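Local coordinates for protein sulfoquinovosidase (Escherichia coli, PDB 5AEG) that hydrolyses sulfoquinovosyl diacylglycerides and simple sulfoquinovosides, releasing sulfoquinovose for use as a source of carbon and sulfur, at residues T562-T567 against A673-I678. Residues are numbered along the deposited sequence; the frame is centred on the assembly and turned at random.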
ATOM      1  N   THR A 562      -1.447  -4.270  24.266  1.00 20.24           N
ATOM      2  CA  THR A 562      -0.842  -5.494  23.778  1.00 22.13           C
ATOM      3  C   THR A 562      -1.505  -6.745  24.351  1.00 21.63           C
ATOM      4  O   THR A 562      -1.504  -7.779  23.680  1.00 21.49           O
ATOM      5  CB  THR A 562       0.693  -5.579  23.956  1.00 23.52           C
ATOM      6  OG1 THR A 562       1.050  -5.517  25.342  1.00 22.12           O
ATOM      7  CG2 THR A 562       1.348  -4.415  23.233  1.00 21.22           C
ATOM      8  N   THR A 563      -2.044  -6.645  25.559  1.00 20.27           N
ATOM      9  CA  THR A 563      -2.815  -7.786  26.083  1.00 22.42           C
ATOM     10  C   THR A 563      -4.127  -7.928  25.322  1.00 20.31           C
ATOM     11  O   THR A 563      -4.538  -9.024  25.066  1.00 22.29           O
ATOM     12  CB  THR A 563      -3.052  -7.625  27.582  1.00 23.01           C
ATOM     13  OG1 THR A 563      -1.788  -7.543  28.187  1.00 24.44           O
ATOM     14  CG2 THR A 563      -3.720  -8.799  28.136  1.00 25.13           C
ATOM     15  N   VAL A 564      -4.757  -6.821  24.991  1.00 20.66           N
ATOM     16  CA  VAL A 564      -5.955  -6.843  24.088  1.00 22.40           C
ATOM     17  C   VAL A 564      -5.546  -7.589  22.830  1.00 22.39           C
ATOM     18  O   VAL A 564      -6.196  -8.562  22.428  1.00 22.67           O
ATOM     19  CB  VAL A 564      -6.516  -5.458  23.862  1.00 22.25           C
ATOM     20  CG1 VAL A 564      -7.567  -5.422  22.767  1.00 22.16           C
ATOM     21  CG2 VAL A 564      -7.077  -4.880  25.213  1.00 23.90           C
ATOM     22  N   PHE A 565      -4.470  -7.130  22.181  1.00 21.22           N
ATOM     23  CA  PHE A 565      -4.123  -7.623  20.868  1.00 21.48           C
ATOM     24  C   PHE A 565      -3.842  -9.135  20.942  1.00 22.05           C
ATOM     25  O   PHE A 565      -4.295  -9.940  20.083  1.00 20.68           O
ATOM     26  CB  PHE A 565      -2.852  -6.842  20.351  1.00 20.48           C
ATOM     27  CG  PHE A 565      -2.244  -7.417  19.119  1.00 19.66           C
ATOM     28  CD1 PHE A 565      -2.841  -7.196  17.900  1.00 20.25           C
ATOM     29  CD2 PHE A 565      -1.027  -8.057  19.168  1.00 19.03           C
ATOM     30  CE1 PHE A 565      -2.243  -7.672  16.732  1.00 19.88           C
ATOM     31  CE2 PHE A 565      -0.388  -8.513  18.034  1.00 18.96           C
ATOM     32  CZ  PHE A 565      -1.031  -8.342  16.782  1.00 20.55           C
ATOM     33  N   THR A 566      -3.069  -9.551  21.922  1.00 19.65           N
ATOM     34  CA  THR A 566      -2.677 -10.965  22.034  1.00 20.46           C
ATOM     35  C   THR A 566      -3.902 -11.860  22.382  1.00 21.57           C
ATOM     36  O   THR A 566      -3.983 -12.975  21.908  1.00 20.80           O
ATOM     37  CB  THR A 566      -1.527 -11.249  23.027  1.00 23.06           C
ATOM     38  OG1 THR A 566      -1.858 -10.739  24.320  1.00 20.37           O
ATOM     39  CG2 THR A 566      -0.247 -10.607  22.509  1.00 24.78           C
ATOM     40  N   THR A 567      -4.868 -11.306  23.099  1.00 23.04           N
ATOM     41  CA  THR A 567      -6.099 -12.037  23.391  1.00 24.97           C
ATOM     42  C   THR A 567      -6.876 -12.392  22.094  1.00 25.85           C
ATOM     43  O   THR A 567      -7.464 -13.491  21.961  1.00 25.99           O
ATOM     44  CB  THR A 567      -6.982 -11.272  24.313  1.00 26.92           C
ATOM     45  OG1 THR A 567      -6.288 -11.003  25.545  1.00 24.95           O
ATOM     46  CG2 THR A 567      -8.309 -12.074  24.626  1.00 25.52           C
ATOM     47  N   ALA A 673     -16.115 -10.996  24.920  1.00 29.59           N
ATOM     48  CA  ALA A 673     -16.602 -10.547  26.193  1.00 28.40           C
ATOM     49  C   ALA A 673     -15.468 -10.480  27.299  1.00 25.67           C
ATOM     50  O   ALA A 673     -15.548  -9.738  28.255  1.00 28.31           O
ATOM     51  CB  ALA A 673     -17.735 -11.480  26.660  1.00 30.84           C
ATOM     52  N   SER A 674     -14.459 -11.245  27.134  1.00 26.01           N
ATOM     53  CA  SER A 674     -13.332 -11.289  28.053  1.00 28.03           C
ATOM     54  C   SER A 674     -12.401 -10.052  27.966  1.00 32.59           C
ATOM     55  O   SER A 674     -11.664  -9.775  28.890  1.00 33.92           O
ATOM     56  CB  SER A 674     -12.540 -12.556  27.810  1.00 28.93           C
ATOM     57  OG  SER A 674     -11.571 -12.494  26.761  1.00 28.35           O
ATOM     58  N   LEU A 675     -12.503  -9.262  26.901  1.00 33.43           N
ATOM     59  CA  LEU A 675     -11.638  -8.068  26.661  1.00 31.67           C
ATOM     60  C   LEU A 675     -11.714  -6.997  27.734  1.00 34.53           C
ATOM     61  O   LEU A 675     -10.670  -6.517  28.213  1.00 46.41           O
ATOM     62  CB  LEU A 675     -11.968  -7.410  25.304  1.00 31.05           C
ATOM     63  CG  LEU A 675     -11.652  -8.248  24.064  1.00 30.16           C
ATOM     64  CD1 LEU A 675     -12.056  -7.504  22.793  1.00 33.64           C
ATOM     65  CD2 LEU A 675     -10.198  -8.602  24.000  1.00 33.86           C
ATOM     66  N   LYS A 676     -12.912  -6.674  28.131  1.00 29.03           N
ATOM     67  CA  LYS A 676     -13.136  -5.678  29.107  1.00 41.34           C
ATOM     68  C   LYS A 676     -12.569  -5.959  30.540  1.00 49.61           C
ATOM     69  O   LYS A 676     -12.360  -5.022  31.308  1.00 52.79           O
ATOM     70  CB  LYS A 676     -14.629  -5.436  29.217  1.00 38.19           C
ATOM     71  CG  LYS A 676     -15.318  -6.367  30.160  1.00 42.70           C
ATOM     72  CD  LYS A 676     -16.758  -5.961  30.327  1.00 44.90           C
ATOM     73  CE  LYS A 676     -17.601  -6.163  29.076  1.00 45.66           C
ATOM     74  NZ  LYS A 676     -17.527  -7.555  28.534  1.00 44.75           N
ATOM     75  N   SER A 677     -12.339  -7.196  30.911  1.00 44.28           N
ATOM     76  CA  SER A 677     -11.764  -7.431  32.230  1.00 51.97           C
ATOM     77  C   SER A 677     -10.238  -7.607  32.171  1.00 57.76           C
ATOM     78  O   SER A 677      -9.626  -7.965  33.148  1.00 51.25           O
ATOM     79  CB  SER A 677     -12.455  -8.629  32.871  1.00 49.28           C
ATOM     80  OG  SER A 677     -12.414  -9.705  31.986  1.00 53.94           O
ATOM     81  N   ILE A 678      -9.610  -7.354  31.029  1.00 58.86           N
ATOM     82  CA  ILE A 678      -8.140  -7.414  30.937  1.00 60.09           C
ATOM     83  C   ILE A 678      -7.549  -6.418  31.886  1.00 53.72           C
ATOM     84  O   ILE A 678      -7.987  -5.301  31.835  1.00 58.14           O
ATOM     85  CB  ILE A 678      -7.684  -7.108  29.472  1.00 62.10           C
ATOM     86  CG1 ILE A 678      -7.621  -8.439  28.687  1.00 55.60           C
ATOM     87  CG2 ILE A 678      -6.356  -6.337  29.389  1.00 60.64           C
ATOM     88  CD1 ILE A 678      -7.763  -8.267  27.197  1.00 57.42           C
TER
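An apolar contact without direct polar links joins I678, L675 and S674, at the C-terminal end of the modelled chain, to T563, V564 and T567 on helix 552-567 of the family 31 TIM barrel. It illustrates how the last ordered residues of a chain can dock on a barrel helix through side-chain ends: the segment 673-678 follows helix 669-673, and the two backbones come nearest at V564 and L675, with CA atoms 6.4 Å apart. I678 contributes the most surface. Its CD1 lies 3.9 Å from CA of V564 and meets CG2 of the same valine at 4.0 Å, the two side chains crossing at about a right angle. The T563 and I678 side chains run past one another in opposite directions, CG2 to CG2 at 3.8 Å. With T563 OG1 beside the backbone N (chi1 -59°), the methyl CG2 stands anti to that N and faces I678, while OG1 bonds back to A559 O and is also hydrogen-bonded to K281 NZ. T567 follows the same pattern one turn on, its CG2 lying 4.0 Å from CD2 of L675 and also touching OG of S674, a hydroxyl held by L671 O. V564 is buried and also packs against F530 and W639. T563 and T567 thus turn their methyls to 673-678 and their hydroxyls to carbonyls one turn back. T563 O accepts two bonds from T567, from opposite faces of its plane: one from the backbone N and one, 2.7 Å long, from OG1, the oxygen against which I678 CD1 rests at 3.5 Å.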